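Local coordinates for putative methyltransferase from antibiotic biosynthesis pathway (PDB 3EGE), which probably transfers methyl groups from S-adenosylmethionine to a substrate not yet identified, as a member of the methyltransferase superfamily, at residues A39-G44 and Q115-I120; Y60-S65 and E86-P91. All coordinates share one frame; numbering follows the deposited sequence.

In the fold
Both contacts lie in the methyltransferase domain and build on the same sheet, where strands 37-41 and 58-62 are parallel neighbours. Contact 1 sets the first of these strands against helix 110-120. Contact 2 sets the second against the loop that runs between strands 78-81 and 97-101. Along the chain the order is 39-44, 60-65, 86-91, 115-120, so contact 2 falls wholly between the two halves of contact 1. Their centres are about 7 Å apart. Leu-88 joins them directly, since its backbone N probably donates a hydrogen bond to Glu-116. Together, helix and loop cover one face of the sheet beside the probable cofactor site.

Contact 1 of 2, residues A39-G44 and Q115-I120; sequences ADIGAG and QEMQRI
Strand 39-41 and helix 115-120 run almost exactly antiparallel, at 172°, and their axes come within 10.8 Å. The closest backbone pairing is Ala-39 with Ile-120. No hydrogen bond crosses between the segments. The contact is made by four buried apolar side chains. Ile-120 reaches the middle of strand 37-41 with its CD1, which lies 3.4 Å from Ala-39 CB. Its CG1 branch stands between the backbone N and the carbonyl carbon (chi1 71°), and chi2 is extended, which carries CD1 out to the strand. The same methyl is more loosely placed against Ile-41 CD1, at 4.4 Å. Selenomethionine Met-117 extends its chain past Ile-41 in the opposite direction. Its terminal CE methyl rests 3.9 Å from Ile-41 CB and also touches CG2.

This is the packing of a helix on a Rossmann-like methyltransferase sheet. Strand 37-41 runs into the glycine-rich turn with Gly-42 and Gly-44, which in relatives binds the cofactor. Val-98 of the adjacent strand touches Ile-41, Met-117 and Ile-120, so it shares the same apolar layer.

On the helix itself, Arg-119 grips Glu-116 side-on. NE is 2.8 Å from Glu-116 OE1, and NH2 bonds OE2. Both carboxylate oxygens are met from above their plane. Arg-119 NH1 also forms a salt bridge with Asp-92, which ties the helix to the loop between strands 78-81 and 97-101.

Contact 2 of 2, residues Y60-S65 and E86-P91; sequences YAVEPS and ENLALP. With EDO (1,2-ethanediol), chain B.
Apolar contacts alone join strand 60-62 to the irregular segment 86-91. Val-62 is central to them. Its CG1 meets Leu-88 CD2 at 3.7 Å, the closest approach between the segments, and these two side chains lie across each other at a slant. CG1 is anti to the backbone N (chi1 -177°), while CG2 sits beside that N. The two branches divide the work, for CG2 comes tip to tip with Leu-90 CD1 at 4.2 Å. The other methyl of Leu-90, CD2, lies 4.1 Å from Tyr-60 CD2 and approaches the ring obliquely. Leu-88 and Leu-90 thus face alternate residues of the strand, Val-62 and Tyr-60, with Val-62 touching both leucines. Ile-120 of helix 110-120 packs on both leucines, and Ile-41 touches Leu-88.

The polar interactions gather past the strand end. Glu-63 bends at chi2 (51°), which brings its carboxylate back beside Ser-65. Glu-63 OE2 accepts a bond from Ser-65 N at 3.0 Å, on the anti side and 24° out of the carboxylate plane. Glu-63 OE1 accepts one from Gly-44 N of the glycine-rich turn and another from O1 of a 1,2-ethanediol, 2.8 Å away. Ser-65 OG caps Met-68 N at the start of helix 66-70.

The diol probably comes from the crystallisation liquor. An acidic residue at the end of the second strand is a hallmark of Rossmann-like methyltransferases, where it usually binds the ribose hydroxyls of S-adenosylmethionine. Glu-63, with a diol on its carboxylate, is consistent with that site.

Contact 1 of 2, residues A39-G44 and Q115-I120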
loop_
_atom_site.group_PDB
_atom_site.type_symbol
_atom_site.label_atom_id
_atom_site.label_comp_id
_atom_site.label_asym_id
_atom_site.label_seq_id
_atom_site.Cartn_x
_atom_site.Cartn_y
_atom_site.Cartn_z
ATOM N N ALA A 39 8.359 2.937 13.331
ATOM C CA ALA A 39 7.939 4.159 12.665
ATOM C C ALA A 39 7.139 3.685 11.456
ATOM O O ALA A 39 7.546 2.719 10.785
ATOM C CB ALA A 39 9.094 4.993 12.244
ATOM N N ASP A 40 5.969 4.320 11.239
ATOM C CA ASP A 40 5.087 4.073 10.077
ATOM C C ASP A 40 5.136 5.388 9.280
ATOM O O ASP A 40 4.525 6.410 9.682
ATOM C CB ASP A 40 3.659 3.723 10.533
ATOM C CG ASP A 40 2.705 3.366 9.367
ATOM O OD1 ASP A 40 3.115 3.327 8.179
ATOM O OD2 ASP A 40 1.510 3.110 9.665
ATOM N N ILE A 41 5.889 5.354 8.176
ATOM C CA ILE A 41 6.140 6.536 7.341
ATOM C C ILE A 41 5.128 6.504 6.217
ATOM O O ILE A 41 5.084 5.558 5.447
ATOM C CB ILE A 41 7.603 6.573 6.808
ATOM C CG1 ILE A 41 8.638 6.325 7.956
ATOM C CG2 ILE A 41 7.875 7.887 6.028
ATOM C CD1 ILE A 41 8.518 7.283 9.194
ATOM N N GLY A 42 4.307 7.550 6.140
ATOM C CA GLY A 42 3.205 7.645 5.196
ATOM C C GLY A 42 2.105 6.779 5.768
ATOM O O GLY A 42 1.652 5.835 5.124
ATOM N N ALA A 43 1.692 7.094 6.991
ATOM C CA ALA A 43 0.707 6.298 7.728
ATOM C C ALA A 43 -0.716 6.421 7.160
ATOM O O ALA A 43 -1.576 5.560 7.441
ATOM C CB ALA A 43 0.732 6.678 9.221
ATOM N N GLY A 44 -0.961 7.504 6.412
ATOM C CA GLY A 44 -2.250 7.782 5.800
ATOM C C GLY A 44 -3.314 7.897 6.856
ATOM O O GLY A 44 -3.161 8.694 7.769
ATOM N N GLN A 115 17.147 7.419 3.454
ATOM C CA GLN A 115 18.216 7.855 4.377
ATOM C C GLN A 115 17.668 8.163 5.764
ATOM O O GLN A 115 18.292 7.791 6.766
ATOM C CB GLN A 115 18.939 9.091 3.834
ATOM C CG GLN A 115 19.723 8.835 2.568
ATOM C CD GLN A 115 20.140 10.086 1.835
ATOM O OE1 GLN A 115 20.108 11.191 2.380
ATOM N NE2 GLN A 115 20.550 9.917 0.589
ATOM N N GLU A 116 16.504 8.829 5.796
ATOM C CA GLU A 116 15.770 9.123 7.042
ATOM C C GLU A 116 15.331 7.863 7.805
ATOM O O GLU A 116 15.389 7.849 9.032
ATOM C CB GLU A 116 14.532 10.026 6.779
ATOM C CG GLU A 116 14.791 11.512 6.559
ATOM C CD GLU A 116 15.319 12.196 7.801
ATOM O OE1 GLU A 116 16.557 12.180 8.037
ATOM O OE2 GLU A 116 14.497 12.764 8.539
HETATM N N MSE A 117 14.881 6.834 7.088
HETATM C CA MSE A 117 14.490 5.565 7.712
HETATM C C MSE A 117 15.688 4.902 8.364
HETATM O O MSE A 117 15.591 4.447 9.498
HETATM C CB MSE A 117 13.851 4.594 6.716
HETATM C CG MSE A 117 12.495 5.084 6.181
HETATM SE SE MSE A 117 11.848 3.942 4.820
HETATM C CE MSE A 117 10.169 4.946 4.300
ATOM N N GLN A 118 16.812 4.874 7.646
ATOM C CA GLN A 118 18.056 4.343 8.172
ATOM C C GLN A 118 18.549 5.130 9.402
ATOM O O GLN A 118 19.081 4.539 10.337
ATOM C CB GLN A 118 19.126 4.282 7.059
ATOM C CG GLN A 118 20.499 3.708 7.492
ATOM C CD GLN A 118 20.434 2.301 8.114
ATOM O OE1 GLN A 118 19.699 1.416 7.646
ATOM N NE2 GLN A 118 21.244 2.085 9.140
ATOM N N ARG A 119 18.345 6.447 9.404
ATOM C CA ARG A 119 18.797 7.312 10.512
ATOM C C ARG A 119 18.071 7.011 11.829
ATOM O O ARG A 119 18.698 7.005 12.904
ATOM C CB ARG A 119 18.603 8.788 10.129
ATOM C CG ARG A 119 19.055 9.812 11.172
ATOM C CD ARG A 119 18.740 11.243 10.780
ATOM N NE ARG A 119 17.298 11.494 10.676
ATOM C CZ ARG A 119 16.471 11.678 11.702
ATOM N NH1 ARG A 119 16.876 11.565 12.957
ATOM N NH2 ARG A 119 15.201 11.904 11.451
ATOM N N ILE A 120 16.765 6.759 11.731
ATOM C CA ILE A 120 15.917 6.516 12.906
ATOM C C ILE A 120 15.949 5.096 13.449
ATOM O O ILE A 120 15.628 4.885 14.632
ATOM C CB ILE A 120 14.424 6.993 12.680
ATOM C CG1 ILE A 120 13.644 6.091 11.684
ATOM C CG2 ILE A 120 14.432 8.468 12.288
ATOM C CD1 ILE A 120 12.135 6.388 11.577
#

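Contact 2 of 2, residues Y60-S65 and E86-P91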
loop_
_atom_site.group_PDB
_atom_site.type_symbol
_atom_site.label_atom_id
_atom_site.label_comp_id
_atom_site.label_asym_id
_atom_site.label_seq_id
_atom_site.Cartn_x
_atom_site.Cartn_y
_atom_site.Cartn_z
ATOM N N TYR A 60 5.081 5.044 15.867
ATOM C CA TYR A 60 5.217 6.479 15.614
ATOM C C TYR A 60 4.738 6.680 14.156
ATOM O O TYR A 60 5.457 6.359 13.207
ATOM C CB TYR A 60 6.654 6.985 15.817
ATOM C CG TYR A 60 7.259 6.807 17.208
ATOM C CD1 TYR A 60 6.468 6.758 18.368
ATOM C CD2 TYR A 60 8.653 6.784 17.366
ATOM C CE1 TYR A 60 7.041 6.619 19.640
ATOM C CE2 TYR A 60 9.242 6.650 18.646
ATOM C CZ TYR A 60 8.424 6.568 19.767
ATOM O OH TYR A 60 8.990 6.432 21.001
ATOM N N ALA A 61 3.508 7.186 14.018
ATOM C CA ALA A 61 2.856 7.426 12.716
ATOM C C ALA A 61 3.263 8.781 12.175
ATOM O O ALA A 61 3.056 9.779 12.844
ATOM C CB ALA A 61 1.342 7.366 12.853
ATOM N N VAL A 62 3.837 8.803 10.969
ATOM C CA VAL A 62 4.219 10.052 10.280
ATOM C C VAL A 62 3.401 10.129 8.991
ATOM O O VAL A 62 3.476 9.209 8.193
ATOM C CB VAL A 62 5.742 10.148 9.982
ATOM C CG1 VAL A 62 6.089 11.502 9.335
ATOM C CG2 VAL A 62 6.553 9.916 11.294
ATOM N N GLU A 63 2.636 11.223 8.831
ATOM C CA GLU A 63 1.764 11.478 7.679
ATOM C C GLU A 63 1.629 12.989 7.419
ATOM O O GLU A 63 1.152 13.675 8.297
ATOM C CB GLU A 63 0.363 10.903 7.984
ATOM C CG GLU A 63 -0.759 11.238 6.944
ATOM C CD GLU A 63 -0.327 10.921 5.520
ATOM O OE1 GLU A 63 0.206 9.815 5.303
ATOM O OE2 GLU A 63 -0.483 11.785 4.631
ATOM N N PRO A 64 1.986 13.502 6.209
ATOM C CA PRO A 64 1.841 14.974 5.969
ATOM C C PRO A 64 0.397 15.526 5.929
ATOM O O PRO A 64 0.189 16.699 6.284
ATOM C CB PRO A 64 2.488 15.163 4.583
ATOM C CG PRO A 64 2.271 13.869 3.905
ATOM C CD PRO A 64 2.527 12.846 5.001
ATOM N N SER A 65 -0.559 14.705 5.484
ATOM C CA SER A 65 -1.976 15.086 5.376
ATOM C C SER A 65 -2.585 15.415 6.732
ATOM O O SER A 65 -2.729 14.528 7.583
ATOM C CB SER A 65 -2.787 13.965 4.720
ATOM O OG SER A 65 -4.178 14.208 4.795
ATOM N N GLU A 86 10.740 12.964 3.938
ATOM C CA GLU A 86 12.114 13.475 3.737
ATOM C C GLU A 86 12.745 14.239 4.912
ATOM O O GLU A 86 13.943 14.588 4.861
ATOM C CB GLU A 86 12.223 14.336 2.454
ATOM C CG GLU A 86 11.459 15.689 2.404
ATOM C CD GLU A 86 10.007 15.618 1.889
ATOM O OE1 GLU A 86 9.476 14.485 1.695
ATOM O OE2 GLU A 86 9.404 16.716 1.685
ATOM N N ASN A 87 11.931 14.552 5.920
ATOM C CA ASN A 87 12.369 15.281 7.096
ATOM C C ASN A 87 11.521 14.870 8.311
ATOM O O ASN A 87 10.519 15.520 8.663
ATOM C CB ASN A 87 12.296 16.778 6.827
ATOM C CG ASN A 87 12.792 17.611 8.007
ATOM O OD1 ASN A 87 13.704 17.208 8.755
ATOM N ND2 ASN A 87 12.203 18.788 8.171
ATOM N N LEU A 88 11.932 13.758 8.919
ATOM C CA LEU A 88 11.267 13.205 10.082
ATOM C C LEU A 88 11.755 13.935 11.336
ATOM O O LEU A 88 12.953 14.148 11.494
ATOM C CB LEU A 88 11.533 11.705 10.189
ATOM C CG LEU A 88 11.154 10.832 8.974
ATOM C CD1 LEU A 88 11.667 9.363 9.157
ATOM C CD2 LEU A 88 9.656 10.839 8.685
ATOM N N ALA A 89 10.818 14.315 12.218
ATOM C CA ALA A 89 11.132 14.964 13.509
ATOM C C ALA A 89 11.641 13.968 14.581
ATOM O O ALA A 89 12.095 14.373 15.637
ATOM C CB ALA A 89 9.937 15.696 14.033
ATOM N N LEU A 90 11.631 12.681 14.275
ATOM C CA LEU A 90 12.007 11.627 15.185
ATOM C C LEU A 90 13.522 11.615 15.369
ATOM O O LEU A 90 14.234 11.799 14.395
ATOM C CB LEU A 90 11.546 10.274 14.614
ATOM C CG LEU A 90 10.053 10.130 14.275
ATOM C CD1 LEU A 90 9.805 8.757 13.629
ATOM C CD2 LEU A 90 9.195 10.380 15.526
ATOM N N PRO A 91 14.020 11.416 16.608
ATOM C CA PRO A 91 15.471 11.386 16.774
ATOM C C PRO A 91 16.186 10.210 16.099
ATOM O O PRO A 91 15.555 9.264 15.632
ATOM C CB PRO A 91 15.656 11.286 18.306
ATOM C CG PRO A 91 14.355 11.687 18.884
ATOM C CD PRO A 91 13.337 11.242 17.902
HETATM C C1 EDO B . 0.956 9.110 1.944
HETATM O O1 EDO B . 1.804 9.590 2.984
HETATM C C2 EDO B . 0.257 7.845 2.423
HETATM O O2 EDO B . -1.110 7.882 2.008
#